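Local coordinates for SAHS4 (Ramazzottius varieornatus, PDB 5Z4G), which probably acts as a secreted molecular shield during desiccation and binds zinc ions on a fatty-acid-binding-protein-like barrel, at residues T20-L25 with D72-Q77; W38-K43 with N148-K153; L63-E68 with V132-T137. One frame throughout, in Å; residues are numbered along the deposited sequence.

Contact 1 (T20-L25 with D72-Q77); sequences TGKPWL and DHYHVQ. With ZN (zinc ion), chain C.
Tyr74 OH is met by two methylenes of Lys22, with Lys22 CE at 3.3 Å and Lys22 CD at 3.4 Å from Tyr74 OH. The lysine chain crosses the phenol at about a right angle, and this is carbon-to-oxygen packing rather than a polar bond: Lys22 NZ stays 4.2 Å from Tyr74 OH. A bend at the last torsion (chi4 -45°) sets the direction of the ammonium, which forms a salt bridge with Glu112.

The other two partners address the phenol ring itself. Trp24 CH2 comes over one face, 3.7 Å from Tyr74 CE2, and the ring planes cross obliquely at 51°. The indole gets there with CG set between the backbone N and the carbonyl carbon (chi1 44°). At the ring edge, Leu25 CD2 lies 4.0 Å from Tyr74 CD2. Residues 22-25 form a type I turn closed by Leu25 N to Lys22 O at 3.0 Å, and within it Lys22 CB and Leu25 CG cover one face of the indole.

Either side of Tyr74 in sequence, where the loop enters strand 74-79, two histidines bind the metal. His73 NE2 and His75 NE2 each bind zinc at 2.1 Å, with the edge of the His73 imidazole facing His75 CD2. Glu68, Glu71 and two waters complete six ligands, and Trp66 stacks on His75. Alternation along the strand puts Tyr74 on one face of the sheet, packed against the type I turn ahead of strand 26-30, and on the other face the two histidines of a His-X-His zinc site.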
loop_
_atom_site.group_PDB
_atom_site.type_symbol
_atom_site.label_atom_id
_atom_site.label_comp_id
_atom_site.label_asym_id
_atom_site.label_seq_id
_atom_site.Cartn_x
_atom_site.Cartn_y
_atom_site.Cartn_z
ATOM N N THR A 20 -15.730 -16.458 -2.170
ATOM C CA THR A 20 -14.488 -15.679 -2.054
ATOM C C THR A 20 -14.733 -14.378 -1.313
ATOM O O THR A 20 -15.749 -13.724 -1.514
ATOM C CB THR A 20 -13.850 -15.367 -3.434
ATOM O OG1 THR A 20 -14.826 -14.781 -4.304
ATOM C CG2 THR A 20 -13.274 -16.629 -4.090
ATOM N N GLY A 21 -13.792 -14.008 -0.449
ATOM C CA GLY A 21 -13.816 -12.713 0.221
ATOM C C GLY A 21 -12.595 -11.916 -0.174
ATOM O O GLY A 21 -11.503 -12.475 -0.313
ATOM N N LYS A 22 -12.784 -10.612 -0.364
ATOM C CA LYS A 22 -11.682 -9.675 -0.618
ATOM C C LYS A 22 -11.829 -8.523 0.384
ATOM O O LYS A 22 -12.270 -7.407 0.030
ATOM C CB LYS A 22 -11.697 -9.209 -2.078
ATOM C CG LYS A 22 -11.464 -10.344 -3.061
ATOM C CD LYS A 22 -11.641 -9.938 -4.513
ATOM C CE LYS A 22 -11.778 -11.165 -5.414
ATOM N NZ LYS A 22 -10.808 -12.275 -5.173
ATOM N N PRO A 23 -11.480 -8.793 1.659
ATOM C CA PRO A 23 -11.838 -7.845 2.732
ATOM C C PRO A 23 -11.020 -6.552 2.712
ATOM O O PRO A 23 -11.333 -5.620 3.444
ATOM C CB PRO A 23 -11.555 -8.643 4.016
ATOM C CG PRO A 23 -10.522 -9.652 3.607
ATOM C CD PRO A 23 -10.814 -10.002 2.186
ATOM N N TRP A 24 -9.983 -6.509 1.877
ATOM C CA TRP A 24 -9.189 -5.296 1.658
ATOM C C TRP A 24 -9.909 -4.266 0.778
ATOM O O TRP A 24 -9.496 -3.108 0.728
ATOM C CB TRP A 24 -7.807 -5.643 1.071
ATOM C CG TRP A 24 -7.860 -6.653 -0.012
ATOM C CD1 TRP A 24 -7.765 -8.015 0.135
ATOM C CD2 TRP A 24 -8.026 -6.407 -1.418
ATOM N NE1 TRP A 24 -7.866 -8.631 -1.086
ATOM C CE2 TRP A 24 -8.009 -7.673 -2.062
ATOM C CE3 TRP A 24 -8.157 -5.243 -2.199
ATOM C CZ2 TRP A 24 -8.156 -7.812 -3.448
ATOM C CZ3 TRP A 24 -8.287 -5.374 -3.584
ATOM C CH2 TRP A 24 -8.289 -6.654 -4.196
ATOM N N LEU A 25 -10.963 -4.692 0.074
ATOM C CA LEU A 25 -11.808 -3.740 -0.653
ATOM C C LEU A 25 -12.516 -2.807 0.317
ATOM O O LEU A 25 -13.077 -3.244 1.329
ATOM C CB LEU A 25 -12.824 -4.453 -1.561
ATOM C CG LEU A 25 -12.292 -5.251 -2.755
ATOM C CD1 LEU A 25 -13.396 -6.124 -3.320
ATOM C CD2 LEU A 25 -11.701 -4.360 -3.849
ATOM N N ASP A 72 -12.636 -5.676 -15.558
ATOM C CA ASP A 72 -11.707 -6.777 -15.258
ATOM C C ASP A 72 -10.479 -6.290 -14.475
ATOM O O ASP A 72 -9.505 -7.027 -14.290
ATOM C CB ASP A 72 -11.278 -7.477 -16.558
ATOM C CG ASP A 72 -10.452 -6.576 -17.471
ATOM O OD1 ASP A 72 -10.471 -5.339 -17.290
ATOM O OD2 ASP A 72 -9.774 -7.110 -18.371
ATOM N N HIS A 73 -10.535 -5.039 -14.027
ATOM C CA HIS A 73 -9.446 -4.441 -13.263
ATOM C C HIS A 73 -9.943 -3.899 -11.927
ATOM O O HIS A 73 -11.151 -3.712 -11.737
ATOM C CB HIS A 73 -8.751 -3.333 -14.066
ATOM C CG HIS A 73 -9.652 -2.202 -14.456
ATOM N ND1 HIS A 73 -10.183 -2.080 -15.721
ATOM C CD2 HIS A 73 -10.095 -1.132 -13.755
ATOM C CE1 HIS A 73 -10.915 -0.984 -15.782
ATOM N NE2 HIS A 73 -10.889 -0.395 -14.599
ATOM N N TYR A 74 -8.999 -3.683 -11.012
ATOM C CA TYR A 74 -9.242 -3.042 -9.725
ATOM C C TYR A 74 -8.743 -1.618 -9.768
ATOM O O TYR A 74 -7.861 -1.294 -10.565
ATOM C CB TYR A 74 -8.501 -3.794 -8.600
ATOM C CG TYR A 74 -9.080 -5.153 -8.331
ATOM C CD1 TYR A 74 -8.684 -6.269 -9.077
ATOM C CD2 TYR A 74 -10.070 -5.323 -7.356
ATOM C CE1 TYR A 74 -9.253 -7.514 -8.849
ATOM C CE2 TYR A 74 -10.631 -6.563 -7.110
ATOM C CZ TYR A 74 -10.219 -7.657 -7.857
ATOM O OH TYR A 74 -10.771 -8.896 -7.634
ATOM N N HIS A 75 -9.296 -0.776 -8.901
ATOM C CA HIS A 75 -8.810 0.586 -8.721
ATOM C C HIS A 75 -8.237 0.779 -7.330
ATOM O O HIS A 75 -8.703 0.173 -6.357
ATOM C CB HIS A 75 -9.945 1.574 -8.902
ATOM C CG HIS A 75 -10.325 1.812 -10.328
ATOM N ND1 HIS A 75 -9.792 2.841 -11.073
ATOM C CD2 HIS A 75 -11.177 1.154 -11.147
ATOM C CE1 HIS A 75 -10.296 2.803 -12.294
ATOM N NE2 HIS A 75 -11.141 1.790 -12.365
ATOM N N VAL A 76 -7.234 1.645 -7.252
ATOM C CA VAL A 76 -6.631 2.049 -5.985
ATOM C C VAL A 76 -6.426 3.555 -6.004
ATOM O O VAL A 76 -6.064 4.131 -7.035
ATOM C CB VAL A 76 -5.308 1.285 -5.666
ATOM C CG1 VAL A 76 -4.277 1.447 -6.786
ATOM C CG2 VAL A 76 -4.722 1.704 -4.312
ATOM N N GLN A 77 -6.665 4.174 -4.855
ATOM C CA GLN A 77 -6.423 5.579 -4.666
ATOM C C GLN A 77 -5.839 5.768 -3.283
ATOM O O GLN A 77 -6.365 5.224 -2.304
ATOM C CB GLN A 77 -7.727 6.366 -4.818
ATOM C CG GLN A 77 -7.588 7.867 -4.657
ATOM C CD GLN A 77 -8.937 8.538 -4.594
ATOM O OE1 GLN A 77 -9.656 8.428 -3.597
ATOM N NE2 GLN A 77 -9.295 9.235 -5.663
HETATM ZN ZN ZN C . -12.150 1.257 -14.091
HETATM O O HOH W 1 -10.951 2.330 -15.450
HETATM O O HOH W 2 -13.370 3.224 -13.947
#

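Contact 2 (W38-K43 with N148-K153); sequences WEAFVK and NGVTGK
Val150 CG1 sits against the backbone of helix 38-44, 3.7 Å from both Phe41 N and Phe41 CA and 3.8 Å from Ala40 C. Its branch stands anti to the backbone N (chi1 176°), which sends this methyl into the helix surface. Side chains close round the same methyl more loosely, Ala40 CB lying 4.0 Å and Phe41 CB 4.2 Å from Val150 CG1. The second close approach differs in kind: Val150 O lies at the edge of the Phe41 ring, in its plane, 3.4 Å from Phe41 CD1. A carbonyl oxygen thus faces the slightly positive rim of the ring instead of its electron-rich face, an electrostatically favourable placement that does not amount to a conventional hydrogen bond.

A beta carbon on Gly152 would point at the helix and stand about 3.8 Å from Phe41 CB, an ordinary packing distance, so the geometry alone does not demand glycine; as it is, Gly152 N lies 4.2 Å from Phe41 CD1. The axes of the short segments 38-43 and 150-153 approach to 7.4 Å, and their directions make 134°, about midway between perpendicular and antiparallel.

Polar ties outside the apolar patch help fix both partners. Asn37 ND2, just ahead of the helix, hydrogen-bonds to Thr151 O, and Asn148 ND2 reaches Ala44 O at its far end. Farther in, Phe145 meets the Phe41 ring edge-to-face and also pairs by backbone with Gly152. Helix 38-44 lies beside the hairpin of strands 140-147 and 150-159, touching both near the turn that joins them, with Ile47 flanking Phe41 from the following loop. With helix 49-52 it falls in sequence between strands 26-30 and 62-66, consistent with the helical lid of fatty-acid-binding proteins.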
loop_
_atom_site.group_PDB
_atom_site.type_symbol
_atom_site.label_atom_id
_atom_site.label_comp_id
_atom_site.label_asym_id
_atom_site.label_seq_id
_atom_site.Cartn_x
_atom_site.Cartn_y
_atom_site.Cartn_z
ATOM N N TRP A 38 9.015 1.058 12.444
ATOM C CA TRP A 38 9.285 2.143 11.494
ATOM C C TRP A 38 10.729 2.632 11.476
ATOM O O TRP A 38 11.294 2.812 10.393
ATOM C CB TRP A 38 8.335 3.322 11.726
ATOM C CG TRP A 38 8.418 4.424 10.696
ATOM C CD1 TRP A 38 8.738 5.730 10.928
ATOM C CD2 TRP A 38 8.163 4.317 9.284
ATOM N NE1 TRP A 38 8.692 6.448 9.755
ATOM C CE2 TRP A 38 8.339 5.609 8.731
ATOM C CE3 TRP A 38 7.799 3.257 8.431
ATOM C CZ2 TRP A 38 8.174 5.873 7.359
ATOM C CZ3 TRP A 38 7.635 3.518 7.061
ATOM C CH2 TRP A 38 7.818 4.821 6.545
ATOM N N GLU A 39 11.316 2.838 12.663
ATOM C CA GLU A 39 12.693 3.331 12.772
ATOM C C GLU A 39 13.668 2.408 12.042
ATOM O O GLU A 39 14.461 2.876 11.224
ATOM C CB GLU A 39 13.127 3.539 14.232
ATOM C CG GLU A 39 14.341 4.456 14.370
ATOM C CD GLU A 39 15.042 4.374 15.720
ATOM O OE1 GLU A 39 15.406 5.439 16.252
ATOM O OE2 GLU A 39 15.247 3.260 16.247
ATOM N N ALA A 40 13.574 1.109 12.323
ATOM C CA ALA A 40 14.415 0.094 11.678
ATOM C C ALA A 40 14.187 0.007 10.162
ATOM O O ALA A 40 15.153 -0.149 9.407
ATOM C CB ALA A 40 14.212 -1.271 12.331
ATOM N N PHE A 41 12.923 0.119 9.733
ATOM C CA PHE A 41 12.566 0.085 8.307
ATOM C C PHE A 41 13.113 1.283 7.541
ATOM O O PHE A 41 13.657 1.117 6.453
ATOM C CB PHE A 41 11.047 -0.048 8.092
ATOM C CG PHE A 41 10.645 -0.158 6.637
ATOM C CD1 PHE A 41 10.662 -1.394 5.988
ATOM C CD2 PHE A 41 10.265 0.975 5.907
ATOM C CE1 PHE A 41 10.306 -1.503 4.643
ATOM C CE2 PHE A 41 9.908 0.874 4.565
ATOM C CZ PHE A 41 9.929 -0.366 3.928
ATOM N N VAL A 42 12.949 2.479 8.110
ATOM C CA VAL A 42 13.490 3.709 7.532
ATOM C C VAL A 42 14.996 3.567 7.245
ATOM O O VAL A 42 15.457 3.904 6.149
ATOM C CB VAL A 42 13.156 4.936 8.428
ATOM C CG1 VAL A 42 14.069 6.121 8.154
ATOM C CG2 VAL A 42 11.703 5.344 8.236
ATOM N N LYS A 43 15.735 3.028 8.218
ATOM C CA LYS A 43 17.190 2.866 8.120
ATOM C C LYS A 43 17.576 1.821 7.065
ATOM O O LYS A 43 18.370 2.108 6.167
ATOM C CB LYS A 43 17.795 2.521 9.491
ATOM C CG LYS A 43 19.319 2.484 9.526
ATOM C CD LYS A 43 19.839 1.835 10.799
ATOM C CE LYS A 43 21.343 1.593 10.728
ATOM N NZ LYS A 43 21.865 0.911 11.944
ATOM N N ASN A 148 14.694 -4.929 1.928
ATOM C CA ASN A 148 16.090 -5.081 2.393
ATOM C C ASN A 148 16.151 -5.816 3.733
ATOM O O ASN A 148 16.974 -5.494 4.612
ATOM C CB ASN A 148 16.798 -3.715 2.491
ATOM C CG ASN A 148 17.092 -3.093 1.133
ATOM O OD1 ASN A 148 17.019 -3.746 0.091
ATOM N ND2 ASN A 148 17.439 -1.811 1.149
ATOM N N GLY A 149 15.260 -6.795 3.880
ATOM C CA GLY A 149 15.228 -7.657 5.055
ATOM C C GLY A 149 14.502 -7.162 6.291
ATOM O O GLY A 149 14.428 -7.893 7.279
ATOM N N VAL A 150 13.972 -5.937 6.260
ATOM C CA VAL A 150 13.270 -5.386 7.435
ATOM C C VAL A 150 11.792 -5.203 7.152
ATOM O O VAL A 150 11.412 -4.739 6.075
ATOM C CB VAL A 150 13.938 -4.099 7.977
ATOM C CG1 VAL A 150 13.152 -3.489 9.132
ATOM C CG2 VAL A 150 15.339 -4.428 8.480
ATOM N N THR A 151 10.983 -5.592 8.134
ATOM C CA THR A 151 9.535 -5.553 8.041
ATOM C C THR A 151 8.952 -4.481 8.951
ATOM O O THR A 151 9.282 -4.405 10.137
ATOM C CB THR A 151 8.940 -6.931 8.393
ATOM O OG1 THR A 151 9.440 -7.898 7.472
ATOM C CG2 THR A 151 7.430 -6.922 8.301
ATOM N N GLY A 152 8.098 -3.648 8.367
ATOM C CA GLY A 152 7.253 -2.725 9.109
ATOM C C GLY A 152 5.795 -3.127 8.989
ATOM O O GLY A 152 5.423 -3.861 8.082
ATOM N N LYS A 153 4.965 -2.665 9.917
ATOM C CA LYS A 153 3.535 -2.981 9.883
ATOM C C LYS A 153 2.746 -1.737 10.219
ATOM O O LYS A 153 3.020 -1.064 11.208
ATOM C CB LYS A 153 3.181 -4.115 10.857
ATOM C CG LYS A 153 3.948 -5.415 10.653
ATOM C CD LYS A 153 3.740 -6.392 11.796
ATOM C CE LYS A 153 4.599 -7.637 11.611
ATOM N NZ LYS A 153 4.129 -8.766 12.466
#

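Contact 3 (L63-E68 with V132-T137); sequences LKYWKE and VTYTAT. With ZN (zinc ion), chain C.
Leu63 and Tyr65 both meet one residue of strand 132-137, Tyr134, from across the barrel interior. Two positions before it, Val132 is also buried but packs on Ile121 and Phe145.

The beta carbon of Tyr134 points across to the other strand, and with CG anti to the carbonyl carbon (chi1 -63°) the ring offers a face to Tyr65. Tyr65 OH stands over that face, 3.4 Å from Tyr134 CZ. The pair is edge-to-face, the edge being that of Tyr65, with planes at 70° and centroids 5.5 Å apart. Leu63 CD2 adds an apolar contact 3.8 Å from Tyr134 CE2. The hydroxyls do not bond directly, since Tyr65 OH and Tyr134 OH are 3.5 Å apart; a water joins them, 2.8 Å from Tyr65 OH and 2.7 Å from Tyr134 OH. Gln143 NE2 also hydrogen-bonds to Tyr134 OH, and a tetraethylene glycol, probably from crystallisation, bonds to Tyr65 OH. Replacing Tyr134 with an alanine would probably leave the edge of Tyr65 without its aromatic face and deprive the bridging water and Gln143 of a hydroxyl partner.

Beyond this pair, Thr135 turns to the exterior and bonds Gln116. Buried hydroxyls satisfied by water, amide and a terminal oxygen of the glycol, beside leucine and ring carbons, mix polar and apolar groups in the barrel interior, consistent with the ligand-binding interior of fatty-acid-binding proteins; the bound glycol may mark a pocket there.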
loop_
_atom_site.group_PDB
_atom_site.type_symbol
_atom_site.label_atom_id
_atom_site.label_comp_id
_atom_site.label_asym_id
_atom_site.label_seq_id
_atom_site.Cartn_x
_atom_site.Cartn_y
_atom_site.Cartn_z
ATOM N N LEU A 63 -6.481 5.182 2.106
ATOM C CA LEU A 63 -6.277 4.183 1.083
ATOM C C LEU A 63 -7.634 3.650 0.643
ATOM O O LEU A 63 -8.470 3.316 1.477
ATOM C CB LEU A 63 -5.414 3.081 1.687
ATOM C CG LEU A 63 -5.134 1.790 0.967
ATOM C CD1 LEU A 63 -4.437 2.064 -0.348
ATOM C CD2 LEU A 63 -4.244 0.982 1.901
ATOM N N LYS A 64 -7.864 3.575 -0.666
ATOM C CA LYS A 64 -9.131 3.044 -1.167
ATOM C C LYS A 64 -8.880 2.025 -2.266
ATOM O O LYS A 64 -8.156 2.311 -3.211
ATOM C CB LYS A 64 -10.048 4.176 -1.667
ATOM C CG LYS A 64 -11.466 3.713 -2.011
ATOM C CD LYS A 64 -12.444 4.866 -2.096
ATOM C CE LYS A 64 -12.567 5.414 -3.502
ATOM N NZ LYS A 64 -13.925 5.985 -3.725
ATOM N N TYR A 65 -9.486 0.845 -2.125
ATOM C CA TYR A 65 -9.471 -0.200 -3.159
ATOM C C TYR A 65 -10.902 -0.487 -3.549
ATOM O O TYR A 65 -11.755 -0.643 -2.670
ATOM C CB TYR A 65 -8.845 -1.498 -2.614
ATOM C CG TYR A 65 -7.350 -1.462 -2.460
ATOM C CD1 TYR A 65 -6.518 -1.659 -3.563
ATOM C CD2 TYR A 65 -6.760 -1.283 -1.205
ATOM C CE1 TYR A 65 -5.134 -1.652 -3.434
ATOM C CE2 TYR A 65 -5.376 -1.272 -1.065
ATOM C CZ TYR A 65 -4.573 -1.446 -2.182
ATOM O OH TYR A 65 -3.212 -1.410 -2.046
ATOM N N TRP A 66 -11.181 -0.565 -4.851
ATOM C CA TRP A 66 -12.531 -0.897 -5.311
ATOM C C TRP A 66 -12.524 -1.619 -6.645
ATOM O O TRP A 66 -11.527 -1.588 -7.384
ATOM C CB TRP A 66 -13.456 0.335 -5.313
ATOM C CG TRP A 66 -13.263 1.351 -6.409
ATOM C CD1 TRP A 66 -14.034 1.499 -7.538
ATOM C CD2 TRP A 66 -12.309 2.422 -6.436
ATOM N NE1 TRP A 66 -13.585 2.566 -8.284
ATOM C CE2 TRP A 66 -12.540 3.160 -7.631
ATOM C CE3 TRP A 66 -11.260 2.814 -5.590
ATOM C CZ2 TRP A 66 -11.761 4.271 -7.993
ATOM C CZ3 TRP A 66 -10.482 3.927 -5.951
ATOM C CH2 TRP A 66 -10.745 4.641 -7.140
ATOM N N LYS A 67 -13.634 -2.294 -6.923
ATOM C CA LYS A 67 -13.835 -3.020 -8.162
ATOM C C LYS A 67 -15.245 -2.716 -8.632
ATOM O O LYS A 67 -16.205 -2.916 -7.887
ATOM C CB LYS A 67 -13.661 -4.523 -7.910
ATOM C CG LYS A 67 -13.956 -5.423 -9.104
ATOM C CD LYS A 67 -12.698 -5.831 -9.837
ATOM C CE LYS A 67 -13.010 -6.841 -10.925
ATOM N NZ LYS A 67 -11.870 -7.766 -11.182
ATOM N N GLU A 68 -15.376 -2.214 -9.852
ATOM C CA GLU A 68 -16.717 -2.106 -10.436
ATOM C C GLU A 68 -17.105 -3.387 -11.170
ATOM O O GLU A 68 -16.271 -4.006 -11.839
ATOM C CB GLU A 68 -16.924 -0.853 -11.295
ATOM C CG GLU A 68 -15.926 -0.624 -12.412
ATOM C CD GLU A 68 -14.951 0.499 -12.124
ATOM O OE1 GLU A 68 -15.208 1.304 -11.201
ATOM O OE2 GLU A 68 -13.921 0.574 -12.832
ATOM N N VAL A 132 4.577 -5.939 -0.112
ATOM C CA VAL A 132 3.548 -5.360 0.759
ATOM C C VAL A 132 2.387 -6.351 0.795
ATOM O O VAL A 132 1.971 -6.850 -0.251
ATOM C CB VAL A 132 3.080 -3.970 0.247
ATOM C CG1 VAL A 132 2.179 -3.283 1.275
ATOM C CG2 VAL A 132 4.261 -3.061 -0.086
ATOM N N THR A 133 1.875 -6.656 1.987
ATOM C CA THR A 133 0.681 -7.493 2.098
ATOM C C THR A 133 -0.428 -6.714 2.806
ATOM O O THR A 133 -0.153 -5.917 3.727
ATOM C CB THR A 133 0.925 -8.811 2.858
ATOM O OG1 THR A 133 1.253 -8.522 4.213
ATOM C CG2 THR A 133 2.056 -9.632 2.239
ATOM N N TYR A 134 -1.670 -6.958 2.392
ATOM C CA TYR A 134 -2.841 -6.315 2.974
ATOM C C TYR A 134 -3.723 -7.420 3.513
ATOM O O TYR A 134 -4.239 -8.234 2.745
ATOM C CB TYR A 134 -3.584 -5.476 1.914
ATOM C CG TYR A 134 -2.737 -4.349 1.379
ATOM C CD1 TYR A 134 -1.816 -4.562 0.335
ATOM C CD2 TYR A 134 -2.816 -3.065 1.942
ATOM C CE1 TYR A 134 -1.016 -3.524 -0.139
ATOM C CE2 TYR A 134 -2.024 -2.024 1.472
ATOM C CZ TYR A 134 -1.126 -2.257 0.442
ATOM O OH TYR A 134 -0.345 -1.225 -0.003
ATOM N N THR A 135 -3.865 -7.450 4.839
ATOM C CA THR A 135 -4.645 -8.459 5.544
ATOM C C THR A 135 -5.719 -7.745 6.331
ATOM O O THR A 135 -5.410 -6.949 7.221
ATOM C CB THR A 135 -3.759 -9.283 6.499
ATOM O OG1 THR A 135 -2.623 -9.750 5.776
ATOM C CG2 THR A 135 -4.526 -10.483 7.063
ATOM N N ALA A 136 -6.976 -8.026 6.001
ATOM C CA ALA A 136 -8.106 -7.325 6.613
ATOM C C ALA A 136 -9.130 -8.310 7.138
ATOM O O ALA A 136 -9.340 -9.354 6.539
ATOM C CB ALA A 136 -8.755 -6.361 5.623
ATOM N N THR A 137 -9.732 -7.983 8.278
ATOM C CA THR A 137 -10.930 -8.669 8.756
ATOM C C THR A 137 -11.821 -7.571 9.299
ATOM O O THR A 137 -11.396 -6.799 10.174
ATOM C CB THR A 137 -10.644 -9.703 9.871
ATOM O OG1 THR A 137 -9.765 -10.720 9.377
ATOM C CG2 THR A 137 -11.946 -10.359 10.326
HETATM ZN ZN ZN C . -12.150 1.257 -14.091
HETATM O O HOH W 3 -1.767 0.813 -1.015
HETATM O O HOH W 1 -10.951 2.330 -15.450
HETATM O O HOH W 2 -13.370 3.224 -13.947
#

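How the contacts relate
Contacts 1 and 3 are parts of one neighbourhood, their centres 6 Å apart, because strands 62-66 and 74-79 pair in the sheet. Their backbones bond directly: Gln77 O lies 2.8 Å from Lys64 N, and His75 N lies 2.8 Å from Trp66 O. Both supply the same zinc, Glu68 from contact 3 joining His73 and His75 from contact 1, while on the inner side Trp24 meets Tyr65 edge-to-face. Contact 2 stands apart, across the chain's centre from both. Its centre is about 26 Å from that of contact 1 and 21 Å from that of contact 3, although its nearest atoms come within about 7 Å of contact 3.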